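PDB 6IJF: Tae4 from Agrobacterium tumefaciens, which probably cleaves peptide bonds in the peptidoglycan of rival bacteria, as an amidase effector delivered by a type VI secretion system. Local coordinates for residues T8-Y13 and I133-G138; D28-I33 and C48-S53; P65-I70 and G79-M84; G117-N122 and E154-W159. One frame throughout, in Å; residues are numbered along the deposited sequence.

How the contacts relate
Contacts 2 and 1 carry Cys48 and Asp134 of a Cys-His-Asp set, completed by His132, that probably forms the active site of this papain-like amidase; they meet where Ile133 O lies 3.4 Å from Cys48 CB. Strand 131-137 of contact 1 is the sheet neighbour of strand 116-122 of contact 4, with a probable hydrogen bond from Val136 N to Gly117 O (2.9 Å). Contact 3 is a small separate hairpin packed on the same helix 48-58 as contact 2, with Ser53 OG 3.1 Å from Glu81 N. Met84 CE bridges contacts 3 and 4, 3.7 Å from Ala120 CB. Contacts 2 and 4, with centres about 20 Å apart, lie on opposite sides of the chain's centre.

Contact 1 (T8-Y13 and I133-G138); sequences TLYSNY and IDLVRG
Tyr10 and Leu135 mark the closest backbone approach, with 7.1 Å between their CA atoms, where the last turn of helix 6-11 and the residues just after it pack on strand 131-137. Side chains fill the gap. Leu135 reaches across with CG anti to its carbonyl carbon (chi1 -55°) and inserts CD1 between the backbone of Tyr10 and the CB of Tyr13, 3.7 Å from the latter. Its other methyl, CD2, meets Leu9 CD2 at 4.0 Å. Two strand positions further on, Arg137 makes a cation-pi contact: its CZ stands 4.2 Å from the centroid of the Tyr10 ring, only 6° off the ring normal. The two planes are steeply inclined, 63° apart, so the guanidinium presents an edge to the ring, with NE over the centre and NH2 near CG. The phenol beyond is fixed by a hydrogen bond between Tyr10 OH and His20 NE2. Tyr13 slides past Leu135 in the opposite direction; its OH is bonded to Ser147 OG and gives a hydrogen bond to a water 2.5 Å away, which in turn donates to Ile133 O (2.7 Å). The Tyr13 hydroxyl also lies 3.4 Å from Asp134 OD1. That oxygen receives Leu135 N on its anti lone pair at 2.7 Å. Asp134 OD2 is hydrogen-bonded to His132 NE2, consistent with a Cys-His-Asp relay, and accepts from the backbone N of Ser147 and Ala148. Strands 116-122 and 144-145 flank strand 131-137, while helix 48-58 packs against Leu9 and Tyr13.

Contact 2 (D28-I33 and C48-S53); sequences DLFTEI and CAIRVS
Ile50 and Arg51 lie in the first turn of helix 48-58, which starts at Cys48, the probable nucleophile, as the papain-like fold places its cysteine at the start of a helix. Helix 26-33 packs on this helix through Leu29, Phe30 and Ile33. The short axes are 11.7 Å apart at closest approach and cross at 49°, so large side chains span the gap. Ile50 sends its two branches to different partners. CG2, anti to the backbone N, sits between Leu29 CD2 at 4.0 Å and Ile33 CD1 at 4.1 Å; CD1 reaches Phe30 CE1 at 3.8 Å, the two side chains crossing at about a right angle. Leu29 swings out with CG anti to its own backbone N (chi1 175°), and this lays CD2 over the centre of one face of the Arg51 guanidinium, 3.8 Å from CZ. Around the same group, NE bonds to Thr47 OG1, NH1 to Pro14 O and NH2 to Leu24 O. Every nitrogen of the buried guanidinium therefore has an uncharged oxygen to bond, and a methyl group rests on its flat side: the positive charge is probably stabilised by polarised carbonyl and hydroxyl groups at its rim, while its face serves as an apolar packing surface.

Contact 3 (P65-I70 and G79-M84); sequences PSSHRI and GIEVNM
Ser67 holds OG between its backbone N and carbonyl carbon (chi1 56°), turning it toward Val82, whose N donates to it at 3.1 Å in a fairly straight bond. Ser66 adopts a similar torsion (chi1 66°), which sends its OG back to His68 O. These serines lead into a short antiparallel hairpin of strands 68-69 and 79-80. His68 and Ile80 are its hydrogen-bonded pair: His68 N gives to Ile80 O at 3.0 Å, and Ile80 N gives to His68 O at 2.8 Å, nearly straight at 176°. His68 O is gripped twice, because Ser66 OG (3.0 Å) and Ile80 N arrive from opposite faces of its plane. Arg69 faces Gly79 as a non-hydrogen-bonded pair, and Ser66 OG packs against the CA of that glycine. Ile70 CG1 meets Ile80 CG1 at 3.7 Å, the side chains crossing at about a right angle; Ile80 also rests on Ile50 and Ile54 of helix 48-58. The His68 ring is fixed from several directions. Its NE2 bonds Tyr44 OH, and ND1 is hydrogen-bonded to Ser67 OG, which lies in the ring plane. Over one face, toward the rim, sits Val82 CG2, 3.5 Å from ND1.

Contact 4 (G117-N122 and E154-W159); sequences GVVAFN and ETIWFW
Strands 116-122 and 155-160 are antiparallel neighbours inside the five-stranded sheet of this papain-like domain, paired from Val118 with Trp159 to Asn122 with Thr155. Their short axes come within 4.7 Å at closest approach. Val118, Ala120 and Asn122 are the hydrogen-bonded positions, and the tightest of their bonds is Trp157 N to Ala120 O at 2.7 Å. At the Asn122 end a classic beta bulge has Glu154 and Thr155 both facing Asn122: Asn122 N bonds Thr155 O firmly, while Glu154 N reaches Asn122 O only weakly. One face of the sheet carries Val119, Phe121, Ile156 and Phe158. Val119 CG2 touches Ile156 CG2 at 3.7 Å and sits over the rim of one face of the Phe121 ring, and Phe121 CD1 meets Ile156 CG1 at 3.8 Å. Phe121 also packs on His132 of the probable active site. The other face bears Trp157 and Trp159 with Val118, Ala120 and Asn122, and helix 84-92 packs against part of it. Trp159, anchored through NE1 to Gly98 O, turns its six-membered ring to Val118 CG1 (3.7 Å from CE3) and Ala120 CB (3.9 Å from CZ3). With CG anti to its carbonyl carbon (chi1 -49°), Asn122 brings OD1 to Thr155 OG1, from which it accepts at 3.0 Å in the amide plane on a lone pair; OD1 also hovers over the centre of the Trp157 indole, 3.6 Å from CE2.

Contact 1 (T8-Y13 and I133-G138)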
# COMPACT_ATOMS: atom_id res chain seq x y z
N THR C 8 18.38 -13.68 20.53
CA THR C 8 18.97 -12.67 21.45
C THR C 8 19.17 -11.37 20.67
O THR C 8 18.76 -10.31 21.15
CB THR C 8 20.27 -13.18 22.07
OG1 THR C 8 19.95 -14.36 22.81
CG2 THR C 8 20.94 -12.16 22.96
N LEU C 9 19.81 -11.46 19.51
CA LEU C 9 20.08 -10.29 18.64
C LEU C 9 18.78 -9.54 18.34
O LEU C 9 18.74 -8.31 18.52
CB LEU C 9 20.72 -10.82 17.36
CG LEU C 9 21.31 -9.75 16.47
CD1 LEU C 9 22.44 -8.99 17.19
CD2 LEU C 9 21.82 -10.39 15.18
N TYR C 10 17.73 -10.26 17.94
CA TYR C 10 16.41 -9.70 17.53
C TYR C 10 15.74 -9.03 18.73
O TYR C 10 15.23 -7.89 18.62
CB TYR C 10 15.54 -10.80 16.93
CG TYR C 10 14.33 -10.28 16.20
CD1 TYR C 10 13.13 -10.00 16.84
CD2 TYR C 10 14.39 -10.07 14.83
CE1 TYR C 10 12.02 -9.55 16.14
CE2 TYR C 10 13.30 -9.61 14.12
CZ TYR C 10 12.11 -9.34 14.77
OH TYR C 10 11.09 -8.85 14.02
N SER C 11 15.73 -9.72 19.87
CA SER C 11 15.16 -9.18 21.14
C SER C 11 15.85 -7.86 21.50
O SER C 11 15.22 -7.05 22.19
CB SER C 11 15.30 -10.17 22.28
OG SER C 11 16.65 -10.20 22.76
N ASN C 12 17.10 -7.65 21.10
CA ASN C 12 17.87 -6.41 21.45
C ASN C 12 17.75 -5.31 20.38
O ASN C 12 18.38 -4.24 20.57
CB ASN C 12 19.32 -6.77 21.72
CG ASN C 12 19.51 -7.42 23.08
OD1 ASN C 12 20.34 -8.33 23.25
ND2 ASN C 12 18.77 -6.94 24.06
N TYR C 13 17.04 -5.56 19.29
CA TYR C 13 17.02 -4.63 18.12
C TYR C 13 15.90 -3.60 18.30
O TYR C 13 14.73 -3.95 18.42
CB TYR C 13 16.88 -5.41 16.80
CG TYR C 13 16.72 -4.51 15.59
CD1 TYR C 13 17.82 -3.96 14.96
CD2 TYR C 13 15.47 -4.18 15.11
CE1 TYR C 13 17.68 -3.12 13.87
CE2 TYR C 13 15.31 -3.37 13.99
CZ TYR C 13 16.42 -2.82 13.38
OH TYR C 13 16.24 -1.96 12.33
N ILE C 133 20.53 -1.72 6.15
CA ILE C 133 20.90 -2.97 6.87
C ILE C 133 19.90 -3.21 7.99
O ILE C 133 19.39 -2.22 8.58
CB ILE C 133 22.36 -2.88 7.35
CG1 ILE C 133 22.85 -4.25 7.80
CG2 ILE C 133 22.54 -1.78 8.41
CD1 ILE C 133 24.35 -4.32 7.96
N ASP C 134 19.56 -4.47 8.23
CA ASP C 134 18.37 -4.80 9.05
C ASP C 134 18.50 -6.26 9.46
O ASP C 134 19.45 -6.94 9.02
CB ASP C 134 17.07 -4.54 8.27
CG ASP C 134 15.86 -4.18 9.11
OD1 ASP C 134 15.80 -4.61 10.27
OD2 ASP C 134 15.04 -3.39 8.63
N LEU C 135 17.58 -6.70 10.31
CA LEU C 135 17.39 -8.12 10.66
C LEU C 135 16.17 -8.63 9.92
O LEU C 135 15.18 -7.90 9.78
CB LEU C 135 17.17 -8.29 12.18
CG LEU C 135 18.26 -7.70 13.08
CD1 LEU C 135 18.02 -8.07 14.51
CD2 LEU C 135 19.66 -8.11 12.64
N VAL C 136 16.23 -9.87 9.47
CA VAL C 136 15.13 -10.43 8.65
C VAL C 136 14.75 -11.79 9.21
O VAL C 136 15.64 -12.52 9.69
CB VAL C 136 15.53 -10.47 7.17
CG1 VAL C 136 16.75 -11.35 6.90
CG2 VAL C 136 14.35 -10.90 6.29
N ARG C 137 13.45 -12.07 9.20
CA ARG C 137 12.88 -13.42 9.46
C ARG C 137 12.25 -13.93 8.16
O ARG C 137 11.32 -13.27 7.65
CB ARG C 137 11.82 -13.35 10.57
CG ARG C 137 12.37 -12.99 11.94
CD ARG C 137 11.20 -13.04 12.95
NE ARG C 137 11.71 -12.92 14.31
CZ ARG C 137 12.32 -13.88 14.98
NH1 ARG C 137 12.46 -15.09 14.47
NH2 ARG C 137 12.77 -13.64 16.21
N GLY C 138 12.76 -15.02 7.62
CA GLY C 138 12.13 -15.75 6.51
C GLY C 138 10.89 -16.49 7.01
O GLY C 138 10.87 -16.95 8.15
O HOH W 1 18.24 -1.33 10.89

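Contact 2 (D28-I33 and C48-S53)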
# COMPACT_ATOMS: atom_id res chain seq x y z
N ASP C 28 13.64 8.85 20.66
CA ASP C 28 13.84 7.94 21.82
C ASP C 28 15.14 7.16 21.66
O ASP C 28 15.86 6.99 22.65
CB ASP C 28 12.63 7.03 22.03
CG ASP C 28 11.42 7.76 22.65
OD1 ASP C 28 11.64 8.66 23.49
OD2 ASP C 28 10.29 7.46 22.24
N LEU C 29 15.43 6.64 20.46
CA LEU C 29 16.68 5.88 20.22
C LEU C 29 17.90 6.74 20.62
O LEU C 29 18.81 6.23 21.30
CB LEU C 29 16.73 5.52 18.74
CG LEU C 29 18.01 4.83 18.29
CD1 LEU C 29 18.00 3.37 18.71
CD2 LEU C 29 18.19 4.95 16.79
N PHE C 30 17.95 7.98 20.15
CA PHE C 30 19.10 8.89 20.37
C PHE C 30 19.14 9.25 21.86
O PHE C 30 20.25 9.36 22.41
CB PHE C 30 18.99 10.12 19.45
CG PHE C 30 19.43 9.90 18.02
CD1 PHE C 30 19.52 8.63 17.48
CD2 PHE C 30 19.69 10.98 17.20
CE1 PHE C 30 19.88 8.45 16.15
CE2 PHE C 30 20.07 10.80 15.88
CZ PHE C 30 20.17 9.53 15.36
N THR C 31 17.97 9.42 22.52
CA THR C 31 17.94 9.70 23.98
C THR C 31 18.57 8.52 24.72
O THR C 31 19.42 8.75 25.58
CB THR C 31 16.53 10.03 24.49
OG1 THR C 31 16.10 11.15 23.72
CG2 THR C 31 16.51 10.38 25.97
N GLU C 32 18.23 7.28 24.37
CA GLU C 32 18.72 6.12 25.15
C GLU C 32 20.26 6.14 25.14
O GLU C 32 20.84 5.83 26.19
CB GLU C 32 18.18 4.79 24.62
CG GLU C 32 18.66 3.60 25.42
CD GLU C 32 18.11 2.27 24.97
OE1 GLU C 32 17.05 2.27 24.29
OE2 GLU C 32 18.72 1.22 25.33
N ILE C 33 20.88 6.50 24.01
CA ILE C 33 22.35 6.35 23.83
C ILE C 33 23.07 7.69 24.05
O ILE C 33 24.31 7.71 23.96
CB ILE C 33 22.70 5.74 22.47
CG1 ILE C 33 22.28 6.61 21.29
CG2 ILE C 33 22.14 4.33 22.39
CD1 ILE C 33 22.80 6.11 19.96
N CYS C 48 19.59 3.16 10.34
CA CYS C 48 19.55 1.66 10.20
C CYS C 48 20.81 1.04 10.81
O CYS C 48 20.66 0.02 11.53
CB CYS C 48 19.36 1.21 8.75
SG CYS C 48 20.74 1.59 7.61
N ALA C 49 22.00 1.62 10.59
CA ALA C 49 23.28 1.03 11.06
C ALA C 49 23.46 1.24 12.58
O ALA C 49 24.03 0.34 13.25
CB ALA C 49 24.45 1.59 10.28
N ILE C 50 22.98 2.36 13.13
CA ILE C 50 22.88 2.59 14.61
C ILE C 50 22.03 1.48 15.25
O ILE C 50 22.45 0.87 16.27
CB ILE C 50 22.27 3.98 14.90
CG1 ILE C 50 23.13 5.09 14.32
CG2 ILE C 50 22.05 4.17 16.39
CD1 ILE C 50 22.42 6.43 14.23
N ARG C 51 20.88 1.19 14.66
CA ARG C 51 19.92 0.21 15.25
C ARG C 51 20.57 -1.18 15.22
O ARG C 51 20.50 -1.90 16.25
CB ARG C 51 18.57 0.29 14.52
CG ARG C 51 17.89 1.63 14.72
CD ARG C 51 16.63 1.80 13.87
NE ARG C 51 16.01 3.09 14.09
CZ ARG C 51 15.15 3.35 15.07
NH1 ARG C 51 14.84 2.41 15.94
NH2 ARG C 51 14.59 4.54 15.15
N VAL C 52 21.21 -1.56 14.12
CA VAL C 52 21.88 -2.89 14.05
C VAL C 52 23.09 -2.93 15.00
O VAL C 52 23.25 -3.98 15.71
CB VAL C 52 22.22 -3.31 12.61
CG1 VAL C 52 23.09 -4.57 12.60
CG2 VAL C 52 20.96 -3.53 11.78
N SER C 53 23.89 -1.87 15.07
CA SER C 53 25.03 -1.77 16.04
C SER C 53 24.54 -2.03 17.46
O SER C 53 25.11 -2.90 18.15
CB SER C 53 25.70 -0.42 15.97
OG SER C 53 26.27 -0.16 14.72

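Contact 3 (P65-I70 and G79-M84)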
# COMPACT_ATOMS: atom_id res chain seq x y z
N PRO C 65 36.35 -1.64 14.28
CA PRO C 65 36.28 -0.25 14.71
C PRO C 65 34.86 0.33 14.60
O PRO C 65 34.00 -0.31 13.99
CB PRO C 65 37.19 0.49 13.71
CG PRO C 65 37.18 -0.40 12.46
CD PRO C 65 37.00 -1.80 12.97
N SER C 66 34.68 1.58 15.06
CA SER C 66 33.37 2.28 14.99
C SER C 66 33.58 3.77 14.75
O SER C 66 34.59 4.30 15.21
CB SER C 66 32.58 2.01 16.23
OG SER C 66 33.20 2.57 17.37
N SER C 67 32.64 4.41 14.07
CA SER C 67 32.63 5.88 13.86
C SER C 67 32.33 6.60 15.18
O SER C 67 32.85 7.70 15.38
CB SER C 67 31.65 6.28 12.77
OG SER C 67 30.34 5.81 13.05
N HIS C 68 31.51 6.01 16.05
CA HIS C 68 30.91 6.69 17.23
C HIS C 68 30.82 5.76 18.42
O HIS C 68 31.06 4.53 18.29
CB HIS C 68 29.50 7.21 16.91
CG HIS C 68 29.43 8.30 15.90
ND1 HIS C 68 29.68 8.09 14.55
CD2 HIS C 68 29.06 9.60 16.02
CE1 HIS C 68 29.50 9.22 13.89
NE2 HIS C 68 29.09 10.16 14.77
N ARG C 69 30.44 6.34 19.57
CA ARG C 69 30.26 5.58 20.83
C ARG C 69 28.94 5.98 21.49
O ARG C 69 28.52 7.15 21.35
CB ARG C 69 31.45 5.81 21.76
CG ARG C 69 32.75 5.42 21.09
CD ARG C 69 33.82 4.88 22.02
NE ARG C 69 34.52 3.70 21.50
CZ ARG C 69 35.45 3.70 20.56
NH1 ARG C 69 35.79 4.83 19.95
NH2 ARG C 69 36.02 2.56 20.20
N ILE C 70 28.33 5.00 22.18
CA ILE C 70 27.21 5.20 23.14
C ILE C 70 27.76 6.06 24.28
O ILE C 70 28.85 5.73 24.81
CB ILE C 70 26.68 3.84 23.63
CG1 ILE C 70 26.10 3.02 22.47
CG2 ILE C 70 25.65 4.00 24.75
CD1 ILE C 70 25.59 1.64 22.87
N GLY C 79 30.98 0.77 20.91
CA GLY C 79 31.05 1.36 19.55
C GLY C 79 29.74 1.22 18.77
O GLY C 79 29.05 0.19 18.91
N ILE C 80 29.38 2.27 18.02
CA ILE C 80 28.24 2.35 17.07
C ILE C 80 28.84 2.72 15.71
O ILE C 80 29.49 3.77 15.62
CB ILE C 80 27.19 3.42 17.47
CG1 ILE C 80 26.46 3.15 18.78
CG2 ILE C 80 26.21 3.67 16.33
CD1 ILE C 80 25.90 1.78 18.93
N GLU C 81 28.56 1.95 14.66
CA GLU C 81 28.86 2.38 13.27
C GLU C 81 27.62 3.03 12.69
O GLU C 81 26.55 2.37 12.65
CB GLU C 81 29.33 1.19 12.43
CG GLU C 81 29.72 1.54 11.01
CD GLU C 81 30.63 2.77 10.91
OE1 GLU C 81 31.80 2.67 11.32
OE2 GLU C 81 30.16 3.84 10.46
N VAL C 82 27.72 4.28 12.25
CA VAL C 82 26.53 5.05 11.77
C VAL C 82 26.33 4.82 10.27
O VAL C 82 25.23 5.09 9.78
CB VAL C 82 26.65 6.54 12.11
CG1 VAL C 82 25.66 7.42 11.36
CG2 VAL C 82 26.55 6.75 13.61
N ASN C 83 27.36 4.37 9.55
CA ASN C 83 27.38 4.33 8.06
C ASN C 83 27.04 2.90 7.66
O ASN C 83 27.76 1.95 8.09
CB ASN C 83 28.74 4.71 7.46
CG ASN C 83 28.75 4.70 5.94
OD1 ASN C 83 28.44 5.69 5.27
ND2 ASN C 83 29.17 3.60 5.39
N MET C 84 25.97 2.75 6.88
CA MET C 84 25.47 1.40 6.52
C MET C 84 26.54 0.64 5.73
O MET C 84 26.79 -0.53 6.05
CB MET C 84 24.17 1.48 5.73
CG MET C 84 23.72 0.14 5.22
SD MET C 84 24.39 -0.14 3.54
CE MET C 84 23.91 -1.86 3.35

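Contact 4 (G117-N122 and E154-W159)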
# COMPACT_ATOMS: atom_id res chain seq x y z
N GLY C 117 18.31 -13.92 9.80
CA GLY C 117 19.67 -13.36 9.88
C GLY C 117 19.73 -11.88 9.64
O GLY C 117 18.75 -11.18 9.94
N VAL C 118 20.90 -11.42 9.23
CA VAL C 118 21.16 -9.99 8.95
C VAL C 118 21.07 -9.82 7.45
O VAL C 118 21.47 -10.75 6.74
CB VAL C 118 22.55 -9.55 9.48
CG1 VAL C 118 22.82 -8.10 9.16
CG2 VAL C 118 22.68 -9.83 10.96
N VAL C 119 20.54 -8.70 6.99
CA VAL C 119 20.36 -8.45 5.53
C VAL C 119 20.85 -7.05 5.23
O VAL C 119 20.55 -6.14 6.00
CB VAL C 119 18.90 -8.67 5.08
CG1 VAL C 119 17.93 -7.74 5.78
CG2 VAL C 119 18.79 -8.57 3.57
N ALA C 120 21.53 -6.89 4.10
CA ALA C 120 21.98 -5.60 3.56
C ALA C 120 21.42 -5.44 2.15
O ALA C 120 21.67 -6.32 1.31
CB ALA C 120 23.47 -5.54 3.58
N PHE C 121 20.65 -4.38 1.95
CA PHE C 121 20.08 -3.94 0.66
C PHE C 121 21.02 -2.86 0.14
O PHE C 121 21.02 -1.76 0.72
CB PHE C 121 18.64 -3.46 0.83
CG PHE C 121 17.71 -4.47 1.45
CD1 PHE C 121 17.08 -5.44 0.68
CD2 PHE C 121 17.43 -4.43 2.81
CE1 PHE C 121 16.22 -6.36 1.27
CE2 PHE C 121 16.54 -5.32 3.38
CZ PHE C 121 15.95 -6.30 2.62
N ASN C 122 21.81 -3.18 -0.88
CA ASN C 122 22.89 -2.28 -1.38
C ASN C 122 22.39 -1.47 -2.58
O ASN C 122 21.85 -2.09 -3.52
CB ASN C 122 24.14 -3.06 -1.76
CG ASN C 122 24.56 -4.01 -0.68
OD1 ASN C 122 24.55 -5.23 -0.88
ND2 ASN C 122 24.86 -3.48 0.49
N GLU C 154 19.99 -2.99 -5.79
CA GLU C 154 20.84 -3.62 -6.84
C GLU C 154 21.26 -5.04 -6.40
O GLU C 154 21.10 -6.00 -7.20
CB GLU C 154 22.06 -2.74 -7.10
CG GLU C 154 23.03 -3.31 -8.13
CD GLU C 154 24.17 -2.36 -8.46
OE1 GLU C 154 24.82 -1.86 -7.52
OE2 GLU C 154 24.43 -2.13 -9.67
N THR C 155 21.82 -5.17 -5.20
CA THR C 155 22.20 -6.48 -4.63
C THR C 155 21.69 -6.54 -3.20
O THR C 155 21.47 -5.48 -2.57
CB THR C 155 23.71 -6.77 -4.68
OG1 THR C 155 24.38 -5.88 -3.78
CG2 THR C 155 24.32 -6.60 -6.06
N ILE C 156 21.46 -7.75 -2.74
CA ILE C 156 20.99 -8.04 -1.37
C ILE C 156 21.97 -9.05 -0.78
O ILE C 156 22.17 -10.11 -1.41
CB ILE C 156 19.55 -8.55 -1.43
CG1 ILE C 156 18.66 -7.49 -2.07
CG2 ILE C 156 19.09 -8.99 -0.05
CD1 ILE C 156 17.30 -7.95 -2.45
N TRP C 157 22.56 -8.72 0.37
CA TRP C 157 23.44 -9.66 1.09
C TRP C 157 22.66 -10.23 2.26
O TRP C 157 22.07 -9.46 3.05
CB TRP C 157 24.72 -8.98 1.57
CG TRP C 157 25.62 -8.49 0.48
CD1 TRP C 157 25.60 -8.85 -0.83
CD2 TRP C 157 26.74 -7.61 0.65
NE1 TRP C 157 26.62 -8.22 -1.50
CE2 TRP C 157 27.33 -7.46 -0.61
CE3 TRP C 157 27.29 -6.94 1.75
CZ2 TRP C 157 28.46 -6.65 -0.81
CZ3 TRP C 157 28.39 -6.14 1.55
CH2 TRP C 157 28.97 -6.00 0.29
N PHE C 158 22.70 -11.54 2.40
CA PHE C 158 22.07 -12.26 3.54
C PHE C 158 23.13 -13.04 4.31
O PHE C 158 23.83 -13.88 3.72
CB PHE C 158 20.98 -13.18 3.02
CG PHE C 158 20.28 -13.93 4.11
CD1 PHE C 158 19.75 -13.25 5.18
CD2 PHE C 158 20.18 -15.32 4.07
CE1 PHE C 158 19.14 -13.94 6.22
CE2 PHE C 158 19.56 -16.00 5.11
CZ PHE C 158 19.03 -15.31 6.17
N TRP C 159 23.21 -12.80 5.62
CA TRP C 159 23.99 -13.61 6.59
C TRP C 159 23.04 -14.45 7.44
O TRP C 159 22.41 -13.93 8.36
CB TRP C 159 24.81 -12.71 7.50
CG TRP C 159 25.86 -11.86 6.86
CD1 TRP C 159 27.16 -12.20 6.69
CD2 TRP C 159 25.76 -10.48 6.44
NE1 TRP C 159 27.87 -11.15 6.18
CE2 TRP C 159 27.05 -10.07 6.06
CE3 TRP C 159 24.72 -9.54 6.38
CZ2 TRP C 159 27.31 -8.80 5.55
CZ3 TRP C 159 24.99 -8.29 5.91
CH2 TRP C 159 26.27 -7.91 5.50